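Local coordinates for DUF3218 domain-containing protein (Pseudomonas aeruginosa, PDB 2IGS) that is of unknown function but belongs to a largely helical family grouped with the lysozymes, to which it is probably distantly related, at residues 6-11 / 67-72; 43-48 / 201-206; 60-65 / 126-131. All blocks are in the same frame, centred on the assembly; numbering follows the deposited sequence. Where two conformers were deposited one is given.

Contact 1: 6-11 / 67-72; sequences INIYQN and TLLAQE
L69 projects from helix 63-82 toward the turn at I8 and Y9, and its two methyl groups divide the contact. L69 CD1 reaches the backbone of the turn, 3.6 Å from I8 O. The same methyl, L69 CD1, meets the Y9 ring at a slant, 3.9 Å from Y9 CD1. L69 CD2 lies beside the isoleucine, 4.2 Å from I8 CG1. I8 and L69 run past each other in opposite directions, so that I8 CD1 ends 4.1 Å from L69 CB, at the root of the leucine side chain. The long branch of I8 gets there because CG1 stands anti to the backbone N (chi1 -159°); its CG2 turns instead to one face of the Y9 ring. No hydrogen bond joins the two segments. The turn is tied within itself: N7 OD1 accepts from Q10 N at 3.1 Å, from above the carbonyl plane, and N7 ND2 gives a bond to Q10 OE1 at 3.0 Å. Y9 O also takes a hydrogen bond from the Y65 hydroxyl, which fastens the turn to the start of helix 63-82. The arrangement is an Asx motif at N7, leading into helix 12-27 and resting through apolar side chains on a neighbouring helix.

Contact 2: 43-48 / 201-206; sequences DIPLRL and LRYTTA
Y203 lays the outer end of its ring against the pyrrolidine of P45, at an oblique angle. The contact joins two helices of the bundle, 35-48 and 203-216, in the interior of a largely helical fold, consistent with its placing in the lysozyme clan; the contact's centre lies about 5 Å from that of the chain. P45 sits at a kink: the N of P45 and that of L46 lack the regular bond to the preceding turn, and a proline has no N-H to give. The side chains approach from opposite directions. P45 CG comes 3.6 Å from Y203 CZ, and P45 CB lies 3.8 Å from Y203 CE2, so CB, CG and CD of the pyrrolidine all border the hydroxyl-bearing end. Y203 reaches P45 because its CG is anti to the backbone N (chi1 174°), which carries the ring out from the first turn of its helix. The hydroxyl is hydrogen-bonded to W42 O, a carbonyl of the turn preceding the proline, where L46 N lacks its regular partner; a polar bond thus accompanies the apolar contact. P12, Y65 and P129 also touch Y203, enclosing it between several parts of the fold.

At the start of helix 203-216, R202 occupies the N-cap position, and R202 N is bonded to T205 OG1 at 2.9 Å. Within helix 35-48, R47 NH2 forms a salt bridge with D43 OD2 at 2.7 Å; D43 OD2 offers its anti lone pair and lies 24° out of the R47 guanidinium plane. The shortest approach between the two segments is made by the tyrosine oxygen, with Y203 OH 3.4 Å from P45 CD.

Contact 3: 60-65 / 126-131; sequences KADQQY and NVYPTD
A tyrosine-carboxylate hydrogen bond, backed by a CH-pi contact, joins the N-terminal end of helix 63-82 to the loop before strand 132-134. Y128 OH donates a hydrogen bond to D62 OD2 at 2.7 Å, meeting it on the syn side. D62 is the N-cap residue, and the same oxygen accepts from Y65 N at 2.8 Å on its anti side, the two donors coming from opposite faces of the carboxylate. With CG anti to the backbone N (chi1 175°), D62 places its carboxylate at the edge of the Y128 ring, their planes 18° apart. Q64 crosses that ring at about a right angle: its CB lies over one face, 3.9 Å from the centroid, and its amide continues past Y128 CE2, with Q64 OE1 at 3.5 Å. V127 CG1 covers part of the opposite face. Y128 opens a type I turn, and Y128 N is bonded to D131 OD2 at 3.0 Å, which ties the loop back on itself. F52 also meets the ring, nearly parallel to it. The shared OD2 couples the helix cap to the tyrosine, and two donors at a helix N-terminus would probably favour the ionised carboxylate.

Overall arrangement
Helix 63-82 supplies a segment to contacts 1 and 3, whose centres lie about 11 Å apart; contact 2 has its centre about 10 Å from that of contact 1 and 9 Å from that of contact 3. Along the chain the segments come in the order 6-11, 43-48, 60-65, 67-72, 126-131, 201-206. Contact 3 is nested within the loop that contact 2 closes, whereas contact 1 interleaves with both. L68 packs on P129 and T130 between contacts 1 and 3, E72 OE1 bonds T204 N, and P129 and T130 pack on the start of helix 203-216. Together they tie the N-terminal turn, helices 35-48, 63-82 and 203-216, and the loop before strand 132-134 into one connected region.

Contact 1: 6-11 / 67-72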
loop_
_atom_site.group_PDB
_atom_site.type_symbol
_atom_site.label_atom_id
_atom_site.label_comp_id
_atom_site.label_asym_id
_atom_site.label_seq_id
_atom_site.Cartn_x
_atom_site.Cartn_y
_atom_site.Cartn_z
ATOM N N ILE F 6 -19.702 40.819 29.551
ATOM C CA ILE F 6 -19.655 39.382 29.436
ATOM C C ILE F 6 -20.648 38.819 30.429
ATOM O O ILE F 6 -21.113 39.519 31.332
ATOM C CB ILE F 6 -18.233 38.842 29.758
ATOM C CG1 ILE F 6 -17.781 39.261 31.170
ATOM C CG2 ILE F 6 -17.241 39.310 28.696
ATOM C CD1 ILE F 6 -16.616 38.485 31.719
ATOM N N ASN F 7 -20.966 37.544 30.274
ATOM C CA ASN F 7 -21.744 36.829 31.277
ATOM C C ASN F 7 -21.279 35.380 31.346
ATOM O O ASN F 7 -20.664 34.885 30.403
ATOM C CB ASN F 7 -23.235 36.940 30.962
ATOM C CG ASN F 7 -23.632 36.186 29.706
ATOM O OD1 ASN F 7 -23.714 34.982 29.714
ATOM N ND2 ASN F 7 -23.940 36.908 28.646
ATOM N N ILE F 8 -21.608 34.709 32.448
ATOM C CA ILE F 8 -21.153 33.366 32.723
ATOM C C ILE F 8 -21.643 32.288 31.747
ATOM O O ILE F 8 -20.963 31.300 31.562
ATOM C CB ILE F 8 -21.453 32.939 34.196
ATOM C CG1 ILE F 8 -20.517 31.773 34.588
ATOM C CG2 ILE F 8 -22.968 32.670 34.395
ATOM C CD1 ILE F 8 -20.554 31.317 36.048
ATOM N N TYR F 9 -22.807 32.471 31.125
ATOM C CA TYR F 9 -23.307 31.462 30.168
ATOM C C TYR F 9 -22.516 31.470 28.851
ATOM O O TYR F 9 -22.214 30.411 28.312
ATOM C CB TYR F 9 -24.780 31.663 29.822
ATOM C CG TYR F 9 -25.748 31.667 30.971
ATOM C CD1 TYR F 9 -26.277 30.473 31.460
ATOM C CD2 TYR F 9 -26.160 32.871 31.555
ATOM C CE1 TYR F 9 -27.188 30.469 32.516
ATOM C CE2 TYR F 9 -27.076 32.883 32.611
ATOM C CZ TYR F 9 -27.574 31.664 33.087
ATOM O OH TYR F 9 -28.477 31.639 34.111
ATOM N N GLN F 10 -22.188 32.668 28.362
ATOM C CA GLN F 10 -21.512 32.848 27.081
ATOM C C GLN F 10 -19.998 32.977 27.230
ATOM O O GLN F 10 -19.256 32.671 26.311
ATOM C CB GLN F 10 -22.072 34.089 26.349
ATOM C CG GLN F 10 -23.536 33.940 25.863
ATOM C CD GLN F 10 -24.032 35.156 25.126
ATOM O OE1 GLN F 10 -24.145 36.255 25.698
ATOM N NE2 GLN F 10 -24.333 34.979 23.837
ATOM N N ASN F 11 -19.562 33.465 28.388
ATOM C CA ASN F 11 -18.147 33.684 28.685
ATOM C C ASN F 11 -17.807 33.005 30.013
ATOM O O ASN F 11 -17.324 33.668 30.925
ATOM C CB ASN F 11 -17.810 35.198 28.768
ATOM C CG ASN F 11 -18.320 35.990 27.578
ATOM O OD1 ASN F 11 -17.585 36.224 26.597
ATOM N ND2 ASN F 11 -19.579 36.400 27.642
ATOM N N THR F 67 -26.987 24.528 35.555
ATOM C CA THR F 67 -26.795 23.909 36.870
ATOM C C THR F 67 -25.310 23.798 37.245
ATOM O O THR F 67 -24.917 24.148 38.340
ATOM C CB THR F 67 -27.534 22.577 36.953
ATOM O OG1 THR F 67 -28.943 22.840 36.860
ATOM C CG2 THR F 67 -27.243 21.831 38.294
ATOM N N LEU F 68 -24.490 23.350 36.313
ATOM C CA LEU F 68 -23.044 23.334 36.500
ATOM C C LEU F 68 -22.475 24.696 36.878
ATOM O O LEU F 68 -21.573 24.785 37.715
ATOM C CB LEU F 68 -22.375 22.861 35.206
ATOM C CG LEU F 68 -21.881 21.399 35.145
ATOM C CD1 LEU F 68 -22.483 20.428 36.219
ATOM C CD2 LEU F 68 -21.952 20.803 33.744
ATOM N N LEU F 69 -22.977 25.738 36.215
ATOM C CA LEU F 69 -22.535 27.116 36.436
ATOM C C LEU F 69 -22.977 27.644 37.794
ATOM O O LEU F 69 -22.174 28.262 38.490
ATOM C CB LEU F 69 -22.958 28.057 35.288
ATOM C CG LEU F 69 -22.483 27.701 33.860
ATOM C CD1 LEU F 69 -23.101 28.676 32.860
ATOM C CD2 LEU F 69 -20.979 27.737 33.708
ATOM N N ALA F 70 -24.237 27.387 38.157
ATOM C CA ALA F 70 -24.752 27.632 39.534
ATOM C C ALA F 70 -23.911 26.970 40.622
ATOM O O ALA F 70 -23.607 27.610 41.628
ATOM C CB ALA F 70 -26.228 27.223 39.681
ATOM N N GLN F 71 -23.533 25.702 40.418
ATOM C CA GLN F 71 -22.684 24.978 41.380
ATOM C C GLN F 71 -21.341 25.682 41.511
ATOM O O GLN F 71 -20.765 25.749 42.590
ATOM C CB GLN F 71 -22.418 23.538 40.942
ATOM C CG GLN F 71 -23.635 22.692 40.646
ATOM C CD GLN F 71 -23.272 21.366 39.991
ATOM O OE1 GLN F 71 -22.177 21.207 39.423
ATOM N NE2 GLN F 71 -24.189 20.400 40.069
ATOM N N GLU F 72 -20.852 26.192 40.388
ATOM C CA GLU F 72 -19.552 26.861 40.337
ATOM C C GLU F 72 -19.587 28.185 41.120
ATOM O O GLU F 72 -18.642 28.538 41.845
ATOM C CB GLU F 72 -19.172 27.067 38.868
ATOM C CG GLU F 72 -17.737 26.815 38.509
ATOM C CD GLU F 72 -17.099 25.701 39.308
ATOM O OE1 GLU F 72 -16.880 24.596 38.761
ATOM O OE2 GLU F 72 -16.809 25.937 40.490
#

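Contact 2: 43-48 / 201-206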
loop_
_atom_site.group_PDB
_atom_site.type_symbol
_atom_site.label_atom_id
_atom_site.label_comp_id
_atom_site.label_asym_id
_atom_site.label_seq_id
_atom_site.Cartn_x
_atom_site.Cartn_y
_atom_site.Cartn_z
ATOM N N ASP F 43 -13.526 27.856 28.920
ATOM C CA ASP F 43 -14.397 27.908 27.733
ATOM C C ASP F 43 -14.553 26.566 26.995
ATOM O O ASP F 43 -15.477 26.407 26.189
ATOM C CB ASP F 43 -13.920 28.991 26.737
ATOM C CG ASP F 43 -14.304 30.418 27.169
ATOM O OD1 ASP F 43 -15.152 30.604 28.078
ATOM O OD2 ASP F 43 -13.744 31.371 26.586
ATOM N N ILE F 44 -13.664 25.610 27.269
ATOM C CA ILE F 44 -13.631 24.329 26.535
ATOM C C ILE F 44 -15.007 23.637 26.368
ATOM O O ILE F 44 -15.404 23.401 25.233
ATOM C CB ILE F 44 -12.499 23.343 27.023
ATOM C CG1 ILE F 44 -11.095 23.871 26.664
ATOM C CG2 ILE F 44 -12.668 21.967 26.404
ATOM C CD1 ILE F 44 -9.961 22.993 27.180
ATOM N N PRO F 45 -15.766 23.393 27.478
ATOM C CA PRO F 45 -17.095 22.761 27.355
ATOM C C PRO F 45 -18.073 23.534 26.495
ATOM O O PRO F 45 -18.916 22.929 25.836
ATOM C CB PRO F 45 -17.603 22.736 28.788
ATOM C CG PRO F 45 -16.385 22.682 29.609
ATOM C CD PRO F 45 -15.458 23.658 28.898
ATOM N N LEU F 46 -17.984 24.859 26.500
ATOM C CA LEU F 46 -18.860 25.625 25.657
ATOM C C LEU F 46 -18.391 25.597 24.204
ATOM O O LEU F 46 -19.220 25.570 23.298
ATOM C CB LEU F 46 -19.022 27.058 26.149
ATOM C CG LEU F 46 -20.036 27.908 25.372
ATOM C CD1 LEU F 46 -21.439 27.354 25.607
ATOM C CD2 LEU F 46 -19.923 29.369 25.824
ATOM N N ARG F 47 -17.079 25.594 23.990
ATOM C CA ARG F 47 -16.561 25.526 22.636
ATOM C C ARG F 47 -16.845 24.160 21.999
ATOM O O ARG F 47 -17.051 24.071 20.800
ATOM C CB ARG F 47 -15.096 25.977 22.564
ATOM C CG ARG F 47 -15.012 27.482 22.275
ATOM C CD ARG F 47 -13.612 28.069 22.200
ATOM N NE ARG F 47 -13.299 28.920 23.353
ATOM C CZ ARG F 47 -12.477 29.965 23.315
ATOM N NH1 ARG F 47 -11.887 30.313 22.168
ATOM N NH2 ARG F 47 -12.249 30.673 24.420
ATOM N N LEU F 48 -16.922 23.115 22.824
ATOM C CA LEU F 48 -17.379 21.787 22.372
ATOM C C LEU F 48 -18.888 21.682 22.112
ATOM O O LEU F 48 -19.320 20.968 21.212
ATOM C CB LEU F 48 -16.925 20.689 23.335
ATOM C CG LEU F 48 -15.421 20.355 23.374
ATOM C CD1 LEU F 48 -15.180 19.447 24.584
ATOM C CD2 LEU F 48 -14.903 19.696 22.059
ATOM N N LEU F 201 -17.141 16.064 41.492
ATOM C CA LEU F 201 -16.633 16.829 40.357
ATOM C C LEU F 201 -17.389 18.129 40.174
ATOM O O LEU F 201 -18.597 18.198 40.411
ATOM C CB LEU F 201 -16.644 16.031 39.044
ATOM C CG LEU F 201 -15.522 15.024 38.765
ATOM C CD1 LEU F 201 -15.668 14.488 37.357
ATOM C CD2 LEU F 201 -14.112 15.628 38.963
ATOM N N ARG F 202 -16.655 19.160 39.763
ATOM C CA ARG F 202 -17.287 20.395 39.310
ATOM C C ARG F 202 -16.782 20.736 37.928
ATOM O O ARG F 202 -15.799 20.170 37.483
ATOM C CB ARG F 202 -17.088 21.543 40.313
ATOM C CG ARG F 202 -18.005 21.423 41.555
ATOM C CD ARG F 202 -17.347 22.022 42.774
ATOM N NE ARG F 202 -16.332 22.982 42.359
ATOM C CZ ARG F 202 -15.071 22.998 42.782
ATOM N NH1 ARG F 202 -14.638 22.125 43.691
ATOM N NH2 ARG F 202 -14.253 23.923 42.297
ATOM N N TYR F 203 -17.494 21.640 37.245
ATOM C CA TYR F 203 -17.194 22.037 35.878
ATOM C C TYR F 203 -15.721 22.390 35.766
ATOM O O TYR F 203 -15.010 21.897 34.899
ATOM C CB TYR F 203 -18.084 23.249 35.537
ATOM C CG TYR F 203 -17.853 23.937 34.208
ATOM C CD1 TYR F 203 -16.762 24.791 34.014
ATOM C CD2 TYR F 203 -18.765 23.801 33.177
ATOM C CE1 TYR F 203 -16.584 25.464 32.778
ATOM C CE2 TYR F 203 -18.603 24.470 31.966
ATOM C CZ TYR F 203 -17.515 25.287 31.768
ATOM O OH TYR F 203 -17.365 25.935 30.560
ATOM N N THR F 204 -15.285 23.227 36.695
ATOM C CA THR F 204 -13.948 23.776 36.773
ATOM C C THR F 204 -12.849 22.716 37.055
ATOM O O THR F 204 -11.770 22.733 36.437
ATOM C CB THR F 204 -14.036 24.892 37.824
ATOM O OG1 THR F 204 -13.497 26.122 37.339
ATOM C CG2 THR F 204 -13.527 24.518 39.178
ATOM N N THR F 205 -13.136 21.777 37.958
ATOM C CA THR F 205 -12.177 20.723 38.342
ATOM C C THR F 205 -12.185 19.520 37.379
ATOM O O THR F 205 -11.172 18.824 37.240
ATOM C CB THR F 205 -12.439 20.194 39.755
ATOM O OG1 THR F 205 -13.829 19.883 39.873
ATOM C CG2 THR F 205 -12.022 21.217 40.849
ATOM N N ALA F 206 -13.334 19.260 36.759
ATOM C CA ALA F 206 -13.440 18.326 35.612
ATOM C C ALA F 206 -12.566 18.788 34.442
ATOM O O ALA F 206 -11.937 17.969 33.784
ATOM C CB ALA F 206 -14.864 18.197 35.159
#

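Contact 3: 60-65 / 126-131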
loop_
_atom_site.group_PDB
_atom_site.type_symbol
_atom_site.label_atom_id
_atom_site.label_comp_id
_atom_site.label_asym_id
_atom_site.label_seq_id
_atom_site.Cartn_x
_atom_site.Cartn_y
_atom_site.Cartn_z
ATOM N N LYS F 60 -32.565 30.527 26.512
ATOM C CA LYS F 60 -32.801 29.139 26.149
ATOM C C LYS F 60 -31.586 28.268 26.504
ATOM O O LYS F 60 -31.403 27.199 25.937
ATOM C CB LYS F 60 -33.155 29.024 24.655
ATOM C CG LYS F 60 -34.313 29.925 24.202
ATOM C CD LYS F 60 -35.659 29.504 24.811
ATOM C CE LYS F 60 -36.557 30.703 25.117
ATOM N NZ LYS F 60 -36.866 31.515 23.913
ATOM N N ALA F 61 -30.769 28.743 27.447
ATOM C CA ALA F 61 -29.603 28.000 27.939
ATOM C C ALA F 61 -29.991 26.599 28.425
ATOM O O ALA F 61 -31.006 26.447 29.125
ATOM C CB ALA F 61 -28.932 28.763 29.070
ATOM N N ASP F 62 -29.186 25.600 28.049
ATOM C CA ASP F 62 -29.324 24.216 28.533
ATOM C C ASP F 62 -29.359 24.201 30.063
ATOM O O ASP F 62 -28.452 24.758 30.702
ATOM C CB ASP F 62 -28.147 23.387 27.981
ATOM C CG ASP F 62 -28.104 21.946 28.507
ATOM O OD1 ASP F 62 -28.900 21.095 28.055
ATOM O OD2 ASP F 62 -27.245 21.652 29.352
ATOM N N GLN F 63 -30.399 23.569 30.613
ATOM C CA GLN F 63 -30.596 23.403 32.060
ATOM C C GLN F 63 -29.415 22.761 32.807
ATOM O O GLN F 63 -29.058 23.217 33.899
ATOM C CB GLN F 63 -31.895 22.623 32.343
ATOM C CG GLN F 63 -33.183 23.344 31.899
ATOM C CD GLN F 63 -34.447 22.491 32.005
ATOM O OE1 GLN F 63 -34.449 21.299 31.675
ATOM N NE2 GLN F 63 -35.533 23.111 32.446
ATOM N N GLN F 64 -28.811 21.718 32.233
ATOM C CA GLN F 64 -27.698 21.001 32.903
ATOM C C GLN F 64 -26.407 21.816 32.893
ATOM O O GLN F 64 -25.649 21.828 33.862
ATOM C CB GLN F 64 -27.462 19.601 32.324
ATOM C CG GLN F 64 -28.536 18.566 32.677
ATOM C CD GLN F 64 -28.161 17.165 32.210
ATOM O OE1 GLN F 64 -28.703 16.662 31.224
ATOM N NE2 GLN F 64 -27.219 16.529 32.915
ATOM N N TYR F 65 -26.165 22.484 31.775
ATOM C CA TYR F 65 -25.100 23.472 31.671
ATOM C C TYR F 65 -25.204 24.577 32.747
ATOM O O TYR F 65 -24.241 24.856 33.458
ATOM C CB TYR F 65 -25.105 24.058 30.263
ATOM C CG TYR F 65 -24.093 25.155 30.053
ATOM C CD1 TYR F 65 -22.745 24.933 30.310
ATOM C CD2 TYR F 65 -24.474 26.389 29.555
ATOM C CE1 TYR F 65 -21.810 25.924 30.110
ATOM C CE2 TYR F 65 -23.542 27.406 29.358
ATOM C CZ TYR F 65 -22.219 27.156 29.643
ATOM O OH TYR F 65 -21.268 28.113 29.442
ATOM N N ASN F 126 -20.131 11.394 26.500
ATOM C CA ASN F 126 -20.338 12.373 27.577
ATOM C C ASN F 126 -20.476 13.773 27.008
ATOM O O ASN F 126 -19.575 14.238 26.317
ATOM C CB ASN F 126 -19.152 12.318 28.537
ATOM C CG ASN F 126 -19.181 11.098 29.432
ATOM O OD1 ASN F 126 -20.205 10.423 29.556
ATOM N ND2 ASN F 126 -18.064 10.825 30.087
ATOM N N VAL F 127 -21.615 14.414 27.279
ATOM C CA VAL F 127 -21.942 15.758 26.795
ATOM C C VAL F 127 -21.427 16.866 27.754
ATOM O O VAL F 127 -21.022 17.956 27.312
ATOM C CB VAL F 127 -23.492 15.915 26.568
ATOM C CG1 VAL F 127 -23.843 17.315 26.171
ATOM C CG2 VAL F 127 -24.008 14.955 25.503
ATOM N N TYR F 128 -21.445 16.583 29.058
ATOM C CA TYR F 128 -21.044 17.542 30.109
ATOM C C TYR F 128 -19.651 17.272 30.675
ATOM O O TYR F 128 -19.222 16.118 30.720
ATOM C CB TYR F 128 -22.107 17.561 31.208
ATOM C CG TYR F 128 -23.438 17.950 30.616
ATOM C CD1 TYR F 128 -23.694 19.268 30.256
ATOM C CD2 TYR F 128 -24.396 16.991 30.340
ATOM C CE1 TYR F 128 -24.886 19.627 29.676
ATOM C CE2 TYR F 128 -25.605 17.332 29.747
ATOM C CZ TYR F 128 -25.832 18.658 29.405
ATOM O OH TYR F 128 -27.030 19.015 28.837
ATOM N N PRO F 129 -18.929 18.328 31.118
ATOM C CA PRO F 129 -17.547 18.068 31.531
ATOM C C PRO F 129 -17.468 17.228 32.793
ATOM O O PRO F 129 -16.477 16.547 33.018
ATOM C CB PRO F 129 -16.974 19.479 31.761
ATOM C CG PRO F 129 -18.157 20.321 32.060
ATOM C CD PRO F 129 -19.280 19.751 31.250
ATOM N N THR F 130 -18.523 17.272 33.600
ATOM C CA THR F 130 -18.593 16.543 34.847
ATOM C C THR F 130 -19.223 15.157 34.694
ATOM O O THR F 130 -19.484 14.482 35.689
ATOM C CB THR F 130 -19.432 17.313 35.865
ATOM O OG1 THR F 130 -20.683 17.652 35.258
ATOM C CG2 THR F 130 -18.712 18.597 36.295
ATOM N N ASP F 131 -19.494 14.729 33.465
ATOM C CA ASP F 131 -20.175 13.447 33.281
ATOM C C ASP F 131 -19.275 12.288 33.753
ATOM O O ASP F 131 -18.019 12.321 33.616
ATOM C CB ASP F 131 -20.604 13.241 31.815
ATOM C CG ASP F 131 -21.990 13.833 31.497
ATOM O OD1 ASP F 131 -22.787 14.102 32.416
ATOM O OD2 ASP F 131 -22.296 14.036 30.301
#